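Local coordinates for RNA-induced transcriptional silencing complex protein tas3 (Schizosaccharomyces pombe, PDB 3D1D) that forms, with ago1 and chp1, the core of the RITS complex in RNA interference and heterochromatin formation, this chain being the C-terminal helical part of the protein, at residues 23-28 / 113-118; 31-36 / 60-65; 64-69 / 103-108. All blocks are in the same frame, centred on the assembly; numbering follows the deposited sequence.

From the N terminus, helix 16-24 breaks into the short helix 26-30, and contact 1 holds this break against helix 109-122, closing a loop that spans most of the chain. Both other contacts fall within that loop. Contact 2 closes a smaller one: the start of helix 32-46 meets the chain leaving helix 52-60. Contact 3 joins the connection 64-69 to the end of helix 89-105. Within the large loop, contacts 2 and 3 follow in series, meeting at the shared E64 and K65. F27 unites all three, its ring packing on S63, K65 O and F66, while F28 reaches C34 and A35 of contact 2.

Contact 1: 23-28 / 113-118; sequences KSLSFF and SQILKE
The flat carboxylate of E118 turns one oxygen to the backbone amide of S26 and the other to its hydroxyl; both donors arrive on the syn side, moderately tilted out of the carboxylate plane. The ring of F27, the second flat group, is met obliquely by I115, while F111 of helix 109-122 meets the same ring with its plane steeply inclined. The N-terminal end of helix 26-30, with its N-cap residue L25, is thus held against the side of helix 109-122 in this all-helical C-terminal part of Tas3. The hydrophobic side chain of L25 cannot offer an acceptor to the amides that follow. E118 supplies one from a distant part of the chain, since S26 N donates to E118 OE2 at 2.7 Å with a bent N-H...O angle of 139°. A negative group at this place probably also interacts favourably with the dipole of helix 26-30. E118 has the reach for it because CG stands anti to the backbone N (chi1 176°) and the chain continues extended. Beside the polar grip, L25 CD1 packs on I115 CG2 at 4.3 Å, and L25 CD2 lies 4.1 Å from E118 CG, so the aliphatic stem of the glutamate adds to the apolar patch. The second bond runs from S26 OG to E118 OE1 and is 2.7 Å long.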
loop_
_atom_site.group_PDB
_atom_site.type_symbol
_atom_site.label_atom_id
_atom_site.label_comp_id
_atom_site.label_asym_id
_atom_site.label_seq_id
_atom_site.Cartn_x
_atom_site.Cartn_y
_atom_site.Cartn_z
ATOM N N LYS B 23 -12.053 10.647 -7.617
ATOM C CA LYS B 23 -12.882 10.488 -8.814
ATOM C C LYS B 23 -13.142 11.827 -9.494
ATOM O O LYS B 23 -13.483 11.885 -10.678
ATOM C CB LYS B 23 -14.220 9.856 -8.434
ATOM C CG LYS B 23 -14.093 8.536 -7.689
ATOM C CD LYS B 23 -15.438 8.028 -7.186
ATOM C CE LYS B 23 -16.371 7.653 -8.332
ATOM N NZ LYS B 23 -17.679 7.138 -7.823
ATOM N N SER B 24 -12.983 12.899 -8.723
ATOM C CA SER B 24 -13.179 14.259 -9.204
ATOM C C SER B 24 -11.993 14.726 -10.034
ATOM O O SER B 24 -12.140 15.600 -10.886
ATOM C CB SER B 24 -13.350 15.210 -8.023
ATOM O OG SER B 24 -14.406 14.796 -7.182
ATOM N N LEU B 25 -10.820 14.152 -9.774
ATOM C CA LEU B 25 -9.601 14.525 -10.486
ATOM C C LEU B 25 -9.710 14.357 -11.992
ATOM O O LEU B 25 -10.215 13.347 -12.479
ATOM C CB LEU B 25 -8.414 13.705 -9.977
ATOM C CG LEU B 25 -8.013 13.883 -8.510
ATOM C CD1 LEU B 25 -6.778 13.011 -8.220
ATOM C CD2 LEU B 25 -7.735 15.358 -8.217
ATOM N N SER B 26 -9.223 15.356 -12.722
ATOM C CA SER B 26 -9.251 15.339 -14.178
ATOM C C SER B 26 -8.332 14.247 -14.726
ATOM O O SER B 26 -8.636 13.610 -15.737
ATOM C CB SER B 26 -8.808 16.694 -14.715
ATOM O OG SER B 26 -7.506 17.006 -14.254
ATOM N N PHE B 27 -7.200 14.037 -14.061
ATOM C CA PHE B 27 -6.266 13.010 -14.497
ATOM C C PHE B 27 -6.970 11.665 -14.419
ATOM O O PHE B 27 -6.816 10.819 -15.302
ATOM C CB PHE B 27 -5.023 12.990 -13.606
ATOM C CG PHE B 27 -4.028 11.926 -13.981
ATOM C CD1 PHE B 27 -3.457 11.907 -15.252
ATOM C CD2 PHE B 27 -3.677 10.930 -13.073
ATOM C CE1 PHE B 27 -2.555 10.914 -15.614
ATOM C CE2 PHE B 27 -2.774 9.929 -13.426
ATOM C CZ PHE B 27 -2.212 9.919 -14.695
ATOM N N PHE B 28 -7.746 11.477 -13.357
ATOM C CA PHE B 28 -8.490 10.243 -13.168
ATOM C C PHE B 28 -9.549 10.064 -14.264
ATOM O O PHE B 28 -9.717 8.972 -14.805
ATOM C CB PHE B 28 -9.173 10.242 -11.800
ATOM C CG PHE B 28 -9.981 9.011 -11.539
ATOM C CD1 PHE B 28 -9.360 7.802 -11.259
ATOM C CD2 PHE B 28 -11.368 9.047 -11.619
ATOM C CE1 PHE B 28 -10.112 6.646 -11.062
ATOM C CE2 PHE B 28 -12.128 7.894 -11.424
ATOM C CZ PHE B 28 -11.498 6.694 -11.146
ATOM N N SER B 113 2.208 18.838 -11.150
ATOM C CA SER B 113 1.952 20.056 -10.394
ATOM C C SER B 113 0.516 20.507 -10.550
ATOM O O SER B 113 -0.049 21.141 -9.655
ATOM C CB SER B 113 2.894 21.174 -10.833
ATOM O OG SER B 113 3.970 21.305 -9.923
ATOM N N GLN B 114 -0.082 20.176 -11.687
ATOM C CA GLN B 114 -1.459 20.552 -11.933
ATOM C C GLN B 114 -2.414 19.615 -11.203
ATOM O O GLN B 114 -3.397 20.067 -10.622
ATOM C CB GLN B 114 -1.730 20.557 -13.435
ATOM C CG GLN B 114 -1.115 21.752 -14.132
ATOM C CD GLN B 114 -1.175 21.639 -15.638
ATOM O OE1 GLN B 114 -2.238 21.397 -16.213
ATOM N NE2 GLN B 114 -0.025 21.815 -16.293
ATOM N N ILE B 115 -2.117 18.316 -11.224
ATOM C CA ILE B 115 -2.953 17.331 -10.541
ATOM C C ILE B 115 -2.981 17.674 -9.056
ATOM O O ILE B 115 -4.013 17.549 -8.398
ATOM C CB ILE B 115 -2.393 15.907 -10.672
ATOM C CG1 ILE B 115 -2.158 15.558 -12.145
ATOM C CG2 ILE B 115 -3.347 14.918 -10.013
ATOM C CD1 ILE B 115 -3.389 15.672 -13.006
ATOM N N LEU B 116 -1.827 18.099 -8.545
ATOM C CA LEU B 116 -1.664 18.470 -7.142
ATOM C C LEU B 116 -2.457 19.727 -6.847
ATOM O O LEU B 116 -3.147 19.814 -5.834
ATOM C CB LEU B 116 -0.183 18.706 -6.832
ATOM C CG LEU B 116 0.178 19.233 -5.445
ATOM C CD1 LEU B 116 -0.373 18.293 -4.376
ATOM C CD2 LEU B 116 1.688 19.373 -5.325
ATOM N N LYS B 117 -2.350 20.702 -7.741
ATOM C CA LYS B 117 -3.065 21.964 -7.602
ATOM C C LYS B 117 -4.551 21.657 -7.533
ATOM O O LYS B 117 -5.246 22.116 -6.630
ATOM C CB LYS B 117 -2.776 22.857 -8.815
ATOM C CG LYS B 117 -3.309 24.287 -8.758
ATOM C CD LYS B 117 -3.016 24.977 -10.097
ATOM C CE LYS B 117 -3.149 26.504 -10.045
ATOM N NZ LYS B 117 -2.582 27.145 -11.279
ATOM N N GLU B 118 -5.023 20.862 -8.488
ATOM C CA GLU B 118 -6.426 20.484 -8.561
ATOM C C GLU B 118 -6.941 19.788 -7.311
ATOM O O GLU B 118 -8.011 20.133 -6.808
ATOM C CB GLU B 118 -6.676 19.582 -9.765
ATOM C CG GLU B 118 -8.107 19.101 -9.814
ATOM C CD GLU B 118 -8.431 18.333 -11.069
ATOM O OE1 GLU B 118 -7.849 18.653 -12.132
ATOM O OE2 GLU B 118 -9.287 17.426 -10.990
#

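Contact 2: 31-36 / 60-65; sequences NSSCAE and FSASEK
S33 and A62 meet where, in this all-helical fold, the N-terminal turn of helix 32-46 packs on the connection that follows helix 52-60. The side chain of S33 points at this connection, and OG donates to A62 O at 2.8 Å. The hydroxyl comes from above the carbonyl plane, 60° out of it, with a C=O...O angle of 113°, so it sits over the flat peptide group. With an alanine in place of S33, the A62 carbonyl would probably lose this hydroxyl donor, leaving the turn less firmly tied to the helix start. A62 is small enough to lie close to the helix backbone, its CB 3.8 Å from S33 O. Next along the helix, C34 is buried: its SG lies 3.8 Å from S63 CB and approaches the F60 ring at the edge, near the ring plane. A compact, weakly polar thiol suits this site, which F27 and F28 of helix 26-30 also border. E64 brings its carboxylate alongside S33, OE2 standing 3.7 Å from S33 CB. Within the turn, S63 OG, set between the backbone N and the carbonyl carbon (chi1 68°), reaches back and donates to F60 O at 2.6 Å.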
loop_
_atom_site.group_PDB
_atom_site.type_symbol
_atom_site.label_atom_id
_atom_site.label_comp_id
_atom_site.label_asym_id
_atom_site.label_seq_id
_atom_site.Cartn_x
_atom_site.Cartn_y
_atom_site.Cartn_z
ATOM N N ASN B 31 -8.225 8.891 -17.860
ATOM C CA ASN B 31 -7.658 7.550 -17.952
ATOM C C ASN B 31 -8.706 6.539 -17.502
ATOM O O ASN B 31 -8.805 6.208 -16.321
ATOM C CB ASN B 31 -6.410 7.410 -17.068
ATOM C CG ASN B 31 -5.262 8.302 -17.516
ATOM O OD1 ASN B 31 -5.289 9.522 -17.339
ATOM N ND2 ASN B 31 -4.246 7.689 -18.101
ATOM N N SER B 32 -9.494 6.055 -18.453
ATOM C CA SER B 32 -10.540 5.087 -18.160
ATOM C C SER B 32 -9.985 3.882 -17.420
ATOM O O SER B 32 -10.706 3.231 -16.664
ATOM C CB SER B 32 -11.199 4.624 -19.454
ATOM O OG SER B 32 -10.253 3.964 -20.274
ATOM N N SER B 33 -8.706 3.584 -17.647
ATOM C CA SER B 33 -8.051 2.447 -16.999
ATOM C C SER B 33 -8.032 2.643 -15.487
ATOM O O SER B 33 -8.101 1.677 -14.730
ATOM C CB SER B 33 -6.616 2.285 -17.518
ATOM O OG SER B 33 -5.821 3.423 -17.222
ATOM N N CYS B 34 -7.929 3.897 -15.057
ATOM C CA CYS B 34 -7.924 4.217 -13.638
ATOM C C CYS B 34 -9.282 3.917 -13.032
ATOM O O CYS B 34 -9.366 3.480 -11.888
ATOM C CB CYS B 34 -7.590 5.690 -13.415
ATOM S SG CYS B 34 -5.860 6.083 -13.666
ATOM N N ALA B 35 -10.339 4.167 -13.802
ATOM C CA ALA B 35 -11.703 3.921 -13.345
ATOM C C ALA B 35 -11.929 2.422 -13.201
ATOM O O ALA B 35 -12.342 1.941 -12.147
ATOM C CB ALA B 35 -12.699 4.510 -14.327
ATOM N N GLU B 36 -11.652 1.686 -14.268
ATOM C CA GLU B 36 -11.803 0.242 -14.241
ATOM C C GLU B 36 -11.041 -0.311 -13.051
ATOM O O GLU B 36 -11.351 -1.390 -12.557
ATOM C CB GLU B 36 -11.251 -0.375 -15.523
ATOM C CG GLU B 36 -12.031 -0.020 -16.776
ATOM C CD GLU B 36 -11.496 -0.729 -18.012
ATOM O OE1 GLU B 36 -10.770 -1.740 -17.857
ATOM O OE2 GLU B 36 -11.812 -0.282 -19.138
ATOM N N PHE B 60 -3.509 4.617 -9.763
ATOM C CA PHE B 60 -2.617 5.366 -10.638
ATOM C C PHE B 60 -1.609 4.508 -11.388
ATOM O O PHE B 60 -1.023 4.955 -12.366
ATOM C CB PHE B 60 -1.871 6.462 -9.858
ATOM C CG PHE B 60 -2.756 7.586 -9.391
ATOM C CD1 PHE B 60 -3.831 8.016 -10.168
ATOM C CD2 PHE B 60 -2.519 8.215 -8.172
ATOM C CE1 PHE B 60 -4.664 9.054 -9.734
ATOM C CE2 PHE B 60 -3.344 9.252 -7.729
ATOM C CZ PHE B 60 -4.420 9.673 -8.512
ATOM N N SER B 61 -1.395 3.279 -10.939
ATOM C CA SER B 61 -0.442 2.416 -11.621
ATOM C C SER B 61 -1.034 1.921 -12.936
ATOM O O SER B 61 -0.316 1.538 -13.853
ATOM C CB SER B 61 -0.058 1.238 -10.724
ATOM O OG SER B 61 -1.209 0.549 -10.274
ATOM N N ALA B 62 -2.355 1.952 -13.026
ATOM C CA ALA B 62 -3.054 1.513 -14.228
ATOM C C ALA B 62 -3.080 2.612 -15.297
ATOM O O ALA B 62 -3.374 2.354 -16.470
ATOM C CB ALA B 62 -4.487 1.092 -13.866
ATOM N N SER B 63 -2.780 3.838 -14.890
ATOM C CA SER B 63 -2.778 4.964 -15.815
ATOM C C SER B 63 -1.834 4.714 -16.994
ATOM O O SER B 63 -0.942 3.865 -16.913
ATOM C CB SER B 63 -2.348 6.233 -15.083
ATOM O OG SER B 63 -0.985 6.151 -14.711
ATOM N N GLU B 64 -2.033 5.440 -18.091
ATOM C CA GLU B 64 -1.155 5.289 -19.243
ATOM C C GLU B 64 -1.075 6.462 -20.201
ATOM O O GLU B 64 -0.227 6.472 -21.094
ATOM C CB GLU B 64 -1.498 4.021 -20.016
ATOM C CG GLU B 64 -2.949 3.744 -20.193
ATOM C CD GLU B 64 -3.173 2.269 -20.402
ATOM O OE1 GLU B 64 -2.158 1.548 -20.580
ATOM O OE2 GLU B 64 -4.347 1.832 -20.394
ATOM N N LYS B 65 -1.937 7.451 -20.010
ATOM C CA LYS B 65 -1.934 8.625 -20.872
ATOM C C LYS B 65 -1.534 9.898 -20.116
ATOM O O LYS B 65 -2.260 10.364 -19.235
ATOM C CB LYS B 65 -3.319 8.832 -21.496
ATOM C CG LYS B 65 -3.824 7.700 -22.384
ATOM C CD LYS B 65 -5.224 8.031 -22.890
ATOM C CE LYS B 65 -5.845 6.890 -23.674
ATOM N NZ LYS B 65 -7.209 7.231 -24.172
#

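Contact 3: 64-69 / 103-108; sequences EKFPIQ and TGKNLS
Two first torsions set F66 and L107 against each other. In F66, CG lies between the backbone N and the carbonyl carbon (chi1 50°), which carries the ring toward the end of helix 89-105; in L107, CG anti to the backbone N (chi1 -174°) turns the branch toward that ring, crossing it at about a right angle. L107 CD1 sits over one face, offset toward the rim, in a CH-pi contact 3.7 Å from the ring centroid of F66. K105 comes to the edge, with CD 4.0 Å from F66 CZ: this is the aliphatic part of an extended side chain whose NZ heads toward the carbonyls of S61 and S63. Beside the ring the backbones join in a single beta bridge, with I68 opposite L107 as a non-hydrogen-bonded antiparallel pair; the segments cross nearly at right angles, so the bridge is isolated, not part of a sheet. The flanking residues supply the bonds: S108 N donates to P67 O at 2.8 Å and Q69 N to N106 O at 2.9 Å, both nearly straight. P67, lacking an amide hydrogen, joins the bridge through its carbonyl, while its CB and CG rest on S108 CB. N106 follows the helix with positive phi (65°), a conformation asparagine tolerates well, and this turns the chain into the bridge; I68 CG2 rests on N106 CB at 3.6 Å. S108 then N-caps the next helix. The bridge thus spans the corner between helices 89-105 and 109-122: F66 and P67 lean on F111, L107 packs on A112, L101 and V102, and Q72 bonds to the L107 carbonyl.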
loop_
_atom_site.group_PDB
_atom_site.type_symbol
_atom_site.label_atom_id
_atom_site.label_comp_id
_atom_site.label_asym_id
_atom_site.label_seq_id
_atom_site.Cartn_x
_atom_site.Cartn_y
_atom_site.Cartn_z
ATOM N N GLU B 64 -2.033 5.440 -18.091
ATOM C CA GLU B 64 -1.155 5.289 -19.243
ATOM C C GLU B 64 -1.075 6.462 -20.201
ATOM O O GLU B 64 -0.227 6.472 -21.094
ATOM C CB GLU B 64 -1.498 4.021 -20.016
ATOM C CG GLU B 64 -2.949 3.744 -20.193
ATOM C CD GLU B 64 -3.173 2.269 -20.402
ATOM O OE1 GLU B 64 -2.158 1.548 -20.580
ATOM O OE2 GLU B 64 -4.347 1.832 -20.394
ATOM N N LYS B 65 -1.937 7.451 -20.010
ATOM C CA LYS B 65 -1.934 8.625 -20.872
ATOM C C LYS B 65 -1.534 9.898 -20.116
ATOM O O LYS B 65 -2.260 10.364 -19.235
ATOM C CB LYS B 65 -3.319 8.832 -21.496
ATOM C CG LYS B 65 -3.824 7.700 -22.384
ATOM C CD LYS B 65 -5.224 8.031 -22.890
ATOM C CE LYS B 65 -5.845 6.890 -23.674
ATOM N NZ LYS B 65 -7.209 7.231 -24.172
ATOM N N PHE B 66 -0.377 10.455 -20.454
ATOM C CA PHE B 66 0.071 11.691 -19.826
ATOM C C PHE B 66 1.345 12.208 -20.469
ATOM O O PHE B 66 2.130 11.435 -21.006
ATOM C CB PHE B 66 0.262 11.500 -18.308
ATOM C CG PHE B 66 1.084 10.291 -17.931
ATOM C CD1 PHE B 66 2.463 10.278 -18.111
ATOM C CD2 PHE B 66 0.470 9.157 -17.405
ATOM C CE1 PHE B 66 3.219 9.148 -17.777
ATOM C CE2 PHE B 66 1.213 8.027 -17.072
ATOM C CZ PHE B 66 2.595 8.022 -17.259
ATOM N N PRO B 67 1.551 13.534 -20.449
ATOM C CA PRO B 67 2.746 14.145 -21.032
ATOM C C PRO B 67 4.007 13.596 -20.376
ATOM O O PRO B 67 4.075 13.433 -19.157
ATOM C CB PRO B 67 2.543 15.632 -20.762
ATOM C CG PRO B 67 1.707 15.647 -19.528
ATOM C CD PRO B 67 0.705 14.554 -19.810
ATOM N N ILE B 68 5.004 13.315 -21.204
ATOM C CA ILE B 68 6.263 12.745 -20.749
ATOM C C ILE B 68 7.447 13.674 -20.966
ATOM O O ILE B 68 7.611 14.249 -22.034
ATOM C CB ILE B 68 6.559 11.443 -21.503
ATOM C CG1 ILE B 68 5.512 10.396 -21.165
ATOM C CG2 ILE B 68 7.924 10.935 -21.153
ATOM C CD1 ILE B 68 5.554 9.212 -22.113
ATOM N N GLN B 69 8.279 13.792 -19.942
ATOM C CA GLN B 69 9.474 14.620 -20.001
ATOM C C GLN B 69 10.607 13.787 -19.409
ATOM O O GLN B 69 10.553 13.381 -18.250
ATOM C CB GLN B 69 9.267 15.892 -19.179
ATOM C CG GLN B 69 10.413 16.882 -19.251
ATOM C CD GLN B 69 10.440 17.648 -20.553
ATOM O OE1 GLN B 69 9.532 18.435 -20.852
ATOM N NE2 GLN B 69 11.484 17.420 -21.345
ATOM N N THR B 103 8.992 9.973 -11.490
ATOM C CA THR B 103 10.325 9.406 -11.429
ATOM C C THR B 103 10.464 8.105 -12.190
ATOM O O THR B 103 11.490 7.861 -12.845
ATOM C CB THR B 103 10.718 9.162 -9.989
ATOM O OG1 THR B 103 9.694 8.393 -9.353
ATOM C CG2 THR B 103 10.880 10.485 -9.271
ATOM N N GLY B 104 9.430 7.274 -12.110
ATOM C CA GLY B 104 9.467 5.992 -12.785
ATOM C C GLY B 104 8.989 5.952 -14.225
ATOM O O GLY B 104 9.392 5.076 -14.990
ATOM N N LYS B 105 8.138 6.897 -14.607
ATOM C CA LYS B 105 7.598 6.918 -15.957
ATOM C C LYS B 105 7.782 8.251 -16.648
ATOM O O LYS B 105 7.231 8.478 -17.722
ATOM C CB LYS B 105 6.114 6.553 -15.937
ATOM C CG LYS B 105 5.820 5.111 -15.591
ATOM C CD LYS B 105 4.315 4.935 -15.453
ATOM C CE LYS B 105 3.909 3.526 -15.014
ATOM N NZ LYS B 105 2.420 3.401 -14.934
ATOM N N ASN B 106 8.540 9.141 -16.026
ATOM C CA ASN B 106 8.805 10.437 -16.621
ATOM C C ASN B 106 7.599 11.340 -16.793
ATOM O O ASN B 106 7.613 12.229 -17.643
ATOM C CB ASN B 106 9.486 10.238 -17.973
ATOM C CG ASN B 106 10.948 9.877 -17.830
ATOM O OD1 ASN B 106 11.574 9.365 -18.768
ATOM N ND2 ASN B 106 11.513 10.166 -16.655
ATOM N N LEU B 107 6.558 11.121 -15.996
ATOM C CA LEU B 107 5.368 11.956 -16.091
ATOM C C LEU B 107 5.833 13.411 -15.949
ATOM O O LEU B 107 6.554 13.762 -15.010
ATOM C CB LEU B 107 4.365 11.568 -14.996
ATOM C CG LEU B 107 2.979 12.230 -15.015
ATOM C CD1 LEU B 107 1.945 11.233 -14.529
ATOM C CD2 LEU B 107 2.974 13.490 -14.151
ATOM N N SER B 108 5.453 14.245 -16.905
ATOM C CA SER B 108 5.864 15.637 -16.884
ATOM C C SER B 108 5.559 16.279 -15.537
ATOM O O SER B 108 4.434 16.206 -15.039
ATOM C CB SER B 108 5.179 16.406 -18.007
ATOM O OG SER B 108 5.435 17.786 -17.873
#